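Local structure of LysM domain protein (Mycobacterium smegmatis, 4OIT) at residues G14-S19 against T25-D30; G32-Y37 against A42-G47. The protein binds mannose as a bacterial lectin of the beta-prism II fold that assembles into a domain-swapped dimer. One frame throughout, in Å; residues are numbered along the deposited sequence.

Contact 1 of 2, residues G14-S19 against T25-D30; sequences GGSLQS and TLTLQD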
loop_
_atom_site.group_PDB
_atom_site.type_symbol
_atom_site.label_atom_id
_atom_site.label_comp_id
_atom_site.label_asym_id
_atom_site.label_seq_id
_atom_site.Cartn_x
_atom_site.Cartn_y
_atom_site.Cartn_z
ATOM N N GLY B 14 -13.088 3.744 -8.397
ATOM C CA GLY B 14 -14.162 4.424 -9.124
ATOM C C GLY B 14 -14.000 4.368 -10.635
ATOM O O GLY B 14 -14.876 4.818 -11.374
ATOM N N GLY B 15 -12.878 3.815 -11.095
ATOM C CA GLY B 15 -12.590 3.700 -12.522
ATOM C C GLY B 15 -13.379 2.568 -13.146
ATOM O O GLY B 15 -13.640 1.551 -12.498
ATOM N N SER B 16 -13.758 2.745 -14.409
ATOM C CA SER B 16 -14.599 1.774 -15.102
ATOM C C SER B 16 -14.109 1.483 -16.511
ATOM O O SER B 16 -13.586 2.365 -17.194
ATOM C CB SER B 16 -16.044 2.276 -15.182
ATOM O OG SER B 16 -16.627 2.389 -13.897
ATOM N N LEU B 17 -14.263 0.226 -16.919
ATOM C CA LEU B 17 -14.295 -0.136 -18.329
ATOM C C LEU B 17 -15.750 -0.337 -18.707
ATOM O O LEU B 17 -16.556 -0.770 -17.881
ATOM C CB LEU B 17 -13.513 -1.422 -18.606
ATOM C CG LEU B 17 -11.984 -1.366 -18.578
ATOM C CD1 LEU B 17 -11.430 -2.670 -19.136
ATOM C CD2 LEU B 17 -11.437 -0.174 -19.356
ATOM N N GLN B 18 -16.088 -0.004 -19.949
ATOM C CA GLN B 18 -17.415 -0.293 -20.482
ATOM C C GLN B 18 -17.313 -0.870 -21.885
ATOM O O GLN B 18 -16.494 -0.426 -22.693
ATOM C CB GLN B 18 -18.302 0.956 -20.492
ATOM C CG GLN B 18 -19.781 0.637 -20.676
ATOM C CD GLN B 18 -20.665 1.868 -20.647
ATOM O OE1 GLN B 18 -20.661 2.667 -21.580
ATOM N NE2 GLN B 18 -21.440 2.022 -19.579
ATOM N N SER B 19 -18.156 -1.858 -22.166
ATOM C CA SER B 19 -18.225 -2.466 -23.491
ATOM C C SER B 19 -18.701 -1.436 -24.514
ATOM O O SER B 19 -19.425 -0.497 -24.169
ATOM C CB SER B 19 -19.165 -3.671 -23.478
ATOM O OG SER B 19 -20.446 -3.322 -22.974
ATOM N N THR B 25 -20.496 -3.060 -17.906
ATOM C CA THR B 25 -19.621 -2.106 -17.215
ATOM C C THR B 25 -18.808 -2.799 -16.122
ATOM O O THR B 25 -19.372 -3.307 -15.151
ATOM C CB THR B 25 -20.440 -0.962 -16.578
ATOM O OG1 THR B 25 -21.338 -0.415 -17.551
ATOM C CG2 THR B 25 -19.525 0.146 -16.052
ATOM N N LEU B 26 -17.487 -2.815 -16.290
ATOM C CA LEU B 26 -16.566 -3.364 -15.286
ATOM C C LEU B 26 -16.003 -2.225 -14.433
ATOM O O LEU B 26 -15.264 -1.378 -14.933
ATOM C CB LEU B 26 -15.424 -4.123 -15.967
ATOM C CG LEU B 26 -14.366 -4.757 -15.054
ATOM C CD1 LEU B 26 -14.929 -5.968 -14.324
ATOM C CD2 LEU B 26 -13.135 -5.147 -15.858
ATOM N N THR B 27 -16.345 -2.222 -13.146
ATOM C CA THR B 27 -16.002 -1.119 -12.245
ATOM C C THR B 27 -15.250 -1.600 -11.009
ATOM O O THR B 27 -15.721 -2.484 -10.290
ATOM C CB THR B 27 -17.275 -0.383 -11.774
ATOM O OG1 THR B 27 -18.028 0.053 -12.913
ATOM C CG2 THR B 27 -16.929 0.829 -10.900
ATOM N N LEU B 28 -14.078 -1.016 -10.769
ATOM C CA LEU B 28 -13.406 -1.163 -9.483
ATOM C C LEU B 28 -14.049 -0.172 -8.522
ATOM O O LEU B 28 -13.850 1.040 -8.637
ATOM C CB LEU B 28 -11.900 -0.908 -9.594
ATOM C CG LEU B 28 -11.095 -1.001 -8.285
ATOM C CD1 LEU B 28 -11.400 -2.278 -7.516
ATOM C CD2 LEU B 28 -9.602 -0.909 -8.564
ATOM N N GLN B 29 -14.829 -0.698 -7.583
ATOM C CA GLN B 29 -15.618 0.126 -6.673
ATOM C C GLN B 29 -14.777 0.642 -5.504
ATOM O O GLN B 29 -13.618 0.257 -5.336
ATOM C CB GLN B 29 -16.810 -0.674 -6.144
ATOM C CG GLN B 29 -17.681 -1.285 -7.236
ATOM C CD GLN B 29 -18.975 -1.901 -6.721
ATOM O OE1 GLN B 29 -19.976 -1.924 -7.436
ATOM N NE2 GLN B 29 -18.964 -2.412 -5.492
ATOM N N ASP B 30 -15.385 1.519 -4.708
ATOM C CA ASP B 30 -14.763 2.059 -3.494
ATOM C C ASP B 30 -14.603 1.024 -2.378
ATOM O O ASP B 30 -13.713 1.157 -1.537
ATOM C CB ASP B 30 -15.566 3.254 -2.962
ATOM C CG ASP B 30 -15.251 4.552 -3.691
ATOM O OD1 ASP B 30 -14.322 4.573 -4.531
ATOM O OD2 ASP B 30 -15.933 5.561 -3.413
#
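Ser16 and Thr27 meet through their hydroxyls, OG to OG1 at 2.9 Å, and Thr27 CG2 lies against the same Ser16 oxygen. At the next pair on the same face, the extended side chain of Gln18 crosses that of Thr25, and its NE2 donates to Thr25 OG1 at 3.2 Å. That bond is nearly straight (168° at the hydrogen) and the hydroxyl oxygen lies in the amide plane; the Thr25 torsion (chi1 -50°) sets OG1 beside the backbone N and leaves CG2 near Leu17 O. These polar pairs occupy one face of an antiparallel beta hairpin, strands 16-18 and 24-28, within a four-stranded sheet of the beta-prism II fold. Leu17 and Leu26 form a hydrogen-bonded pair on the other face, their CB atoms 4.2 Å apart, with Leu17 N to Leu26 O at 2.7 Å and Leu26 N to Leu17 O at 2.8 Å. Beyond Ser16 the ladder continues into loop: Leu28 N reaches Gly15 O, and Gly14 N, on a residue whose positive phi suits glycine, reaches Leu28 O at 2.8 Å. Leu26 packs on Leu34 and Leu36 of strand 34-38 and on Leu94 of the second subunit, whereas Leu28 packs on Val53 and Ala56.

Contact 2 of 2, residues G32-Y37 against A42-G47; sequences GNLVLY and AVWSTG
The beta hairpin of strands 34-38 and 41-45 forms this contact, with a beta bulge where the register slips by one residue between Leu36 and Tyr37. Leu36 is held through both its backbone N and its backbone O: the N donates to Trp44 O at 2.8 Å, and the O receives Val43 N at 3.1 Å. Val43, the residue passed over by the bulge, sends CG2 against Leu36 CD2 at 3.7 Å. Leu36 CB meets the Trp44 indole at its edge, near the ring plane, 4.0 Å from CE3. The first torsion of Trp44 (chi1 178°) swings the indole away from its own backbone N, and its CZ3 comes to 4.3 Å from Leu34 CD2. On the other face of the hairpin, Val35 CG1 lies over the Tyr37 ring, offset toward its rim, and Ala42 CB touches both Val35 CG1 and Tyr37 CE1, the latter at 3.8 Å. Tyr37 OH bonds to Gln29.

Past the strand end Thr46 takes over the pairing. Its N donates to Leu34 O, and its hydroxyl, turned between backbone N and carbonyl carbon (chi1 52°), accepts from Leu34 N at 3.2 Å. Asn33 ND2 makes a weak bond to Ser45 OG at 3.4 Å. Thr48 is a further partner of both side chains, bonding through its hydroxyl to Thr46 OG1 and through its N to Asn33 OD1. Leu88, Arg92, Leu106 and Trp74 of the second subunit pack on Leu36, Val43, Trp44 and Thr46, respectively, placing this hairpin at the dimer interface. A bulged antiparallel hairpin, with Leu36 and Trp44 sharing one face, Leu34 CD2 reaching the indole there, and the polar side chains of Asn33, Ser45 and Thr46 at its open end, is consistent with one sheet of a beta-prism II lectin.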
loop_
_atom_site.group_PDB
_atom_site.type_symbol
_atom_site.label_atom_id
_atom_site.label_comp_id
_atom_site.label_asym_id
_atom_site.label_seq_id
_atom_site.Cartn_x
_atom_site.Cartn_y
_atom_site.Cartn_z
ATOM N N GLY B 32 -13.626 -1.967 -2.780
ATOM C CA GLY B 32 -12.529 -2.859 -3.149
ATOM C C GLY B 32 -12.915 -3.938 -4.144
ATOM O O GLY B 32 -12.046 -4.605 -4.705
ATOM N N ASN B 33 -14.215 -4.116 -4.365
ATOM C CA ASN B 33 -14.700 -5.159 -5.261
ATOM C C ASN B 33 -14.636 -4.720 -6.721
ATOM O O ASN B 33 -15.095 -3.633 -7.073
ATOM C CB ASN B 33 -16.131 -5.559 -4.888
ATOM C CG ASN B 33 -16.485 -6.974 -5.327
ATOM O OD1 ASN B 33 -15.634 -7.732 -5.807
ATOM N ND2 ASN B 33 -17.752 -7.340 -5.156
ATOM N N LEU B 34 -14.042 -5.565 -7.559
ATOM C CA LEU B 34 -14.066 -5.372 -9.003
ATOM C C LEU B 34 -15.321 -6.049 -9.538
ATOM O O LEU B 34 -15.389 -7.274 -9.597
ATOM C CB LEU B 34 -12.821 -5.975 -9.657
ATOM C CG LEU B 34 -12.765 -5.827 -11.182
ATOM C CD1 LEU B 34 -12.543 -4.371 -11.573
ATOM C CD2 LEU B 34 -11.684 -6.716 -11.778
ATOM N N VAL B 35 -16.304 -5.248 -9.935
ATOM C CA VAL B 35 -17.625 -5.764 -10.289
ATOM C C VAL B 35 -17.955 -5.556 -11.767
ATOM O O VAL B 35 -17.783 -4.463 -12.306
ATOM C CB VAL B 35 -18.726 -5.097 -9.442
ATOM C CG1 VAL B 35 -20.052 -5.821 -9.633
ATOM C CG2 VAL B 35 -18.334 -5.083 -7.969
ATOM N N LEU B 36 -18.432 -6.623 -12.404
ATOM C CA LEU B 36 -18.950 -6.567 -13.767
ATOM C C LEU B 36 -20.472 -6.456 -13.723
ATOM O O LEU B 36 -21.151 -7.365 -13.245
ATOM C CB LEU B 36 -18.540 -7.821 -14.546
ATOM C CG LEU B 36 -19.079 -7.968 -15.975
ATOM C CD1 LEU B 36 -18.555 -6.861 -16.878
ATOM C CD2 LEU B 36 -18.718 -9.333 -16.539
ATOM N N TYR B 37 -20.995 -5.337 -14.221
ATOM C CA TYR B 37 -22.439 -5.111 -14.289
ATOM C C TYR B 37 -22.960 -5.273 -15.717
ATOM O O TYR B 37 -22.343 -4.802 -16.672
ATOM C CB TYR B 37 -22.788 -3.716 -13.768
ATOM C CG TYR B 37 -22.622 -3.570 -12.272
ATOM C CD1 TYR B 37 -23.545 -4.128 -11.394
ATOM C CD2 TYR B 37 -21.545 -2.869 -11.734
ATOM C CE1 TYR B 37 -23.398 -4.001 -10.022
ATOM C CE2 TYR B 37 -21.391 -2.735 -10.363
ATOM C CZ TYR B 37 -22.322 -3.298 -9.512
ATOM O OH TYR B 37 -22.176 -3.171 -8.151
ATOM N N ALA B 42 -25.452 -7.303 -11.098
ATOM C CA ALA B 42 -24.092 -7.821 -10.980
ATOM C C ALA B 42 -24.056 -9.264 -11.472
ATOM O O ALA B 42 -24.760 -10.123 -10.943
ATOM C CB ALA B 42 -23.616 -7.739 -9.539
ATOM N N VAL B 43 -23.241 -9.519 -12.490
ATOM C CA VAL B 43 -23.127 -10.863 -13.079
ATOM C C VAL B 43 -21.822 -11.571 -12.708
ATOM O O VAL B 43 -21.683 -12.777 -12.911
ATOM C CB VAL B 43 -23.285 -10.829 -14.616
ATOM C CG1 VAL B 43 -24.644 -10.257 -14.988
ATOM C CG2 VAL B 43 -22.171 -10.030 -15.283
ATOM N N TRP B 44 -20.872 -10.811 -12.170
ATOM C CA TRP B 44 -19.584 -11.346 -11.738
ATOM C C TRP B 44 -18.830 -10.308 -10.921
ATOM O O TRP B 44 -18.987 -9.102 -11.123
ATOM C CB TRP B 44 -18.725 -11.757 -12.940
ATOM C CG TRP B 44 -17.359 -12.269 -12.565
ATOM C CD1 TRP B 44 -17.044 -13.530 -12.152
ATOM C CD2 TRP B 44 -16.131 -11.531 -12.573
ATOM N NE1 TRP B 44 -15.696 -13.624 -11.903
ATOM C CE2 TRP B 44 -15.112 -12.411 -12.151
ATOM C CE3 TRP B 44 -15.793 -10.210 -12.895
ATOM C CZ2 TRP B 44 -13.775 -12.014 -12.043
ATOM C CZ3 TRP B 44 -14.463 -9.815 -12.787
ATOM C CH2 TRP B 44 -13.472 -10.716 -12.363
ATOM N N SER B 45 -18.017 -10.793 -9.990
ATOM C CA SER B 45 -17.097 -9.938 -9.255
ATOM C C SER B 45 -15.938 -10.766 -8.728
ATOM O O SER B 45 -16.020 -11.991 -8.668
ATOM C CB SER B 45 -17.812 -9.218 -8.104
ATOM O OG SER B 45 -18.106 -10.097 -7.031
ATOM N N THR B 46 -14.862 -10.082 -8.354
ATOM C CA THR B 46 -13.694 -10.723 -7.741
ATOM C C THR B 46 -13.923 -11.082 -6.269
ATOM O O THR B 46 -13.102 -11.776 -5.663
ATOM C CB THR B 46 -12.459 -9.806 -7.810
ATOM O OG1 THR B 46 -12.791 -8.518 -7.277
ATOM C CG2 THR B 46 -11.979 -9.661 -9.245
ATOM N N GLY B 47 -15.018 -10.589 -5.696
ATOM C CA GLY B 47 -15.366 -10.872 -4.307
ATOM C C GLY B 47 -14.372 -10.287 -3.322
ATOM O O GLY B 47 -14.176 -10.830 -2.239
#

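How the contacts relate
Contact 1 closes before contact 2 opens along the chain, and their centres lie 9 Å apart in one four-stranded antiparallel sheet ordered 16-18, 24-28, 34-38, 41-45. The two inner strands, 24-28 and 34-38, are neighbours and join the two hairpins into a continuous meander. Across this seam Tyr37 N lies 2.8 Å from Thr25 O, a probable hydrogen bond, and Gln29 CD packs on Val35 CG2 at 3.5 Å. Both contacts also touch the second subunit, so this sheet takes part in the association of the two chains, in keeping with the domain-swapped dimer.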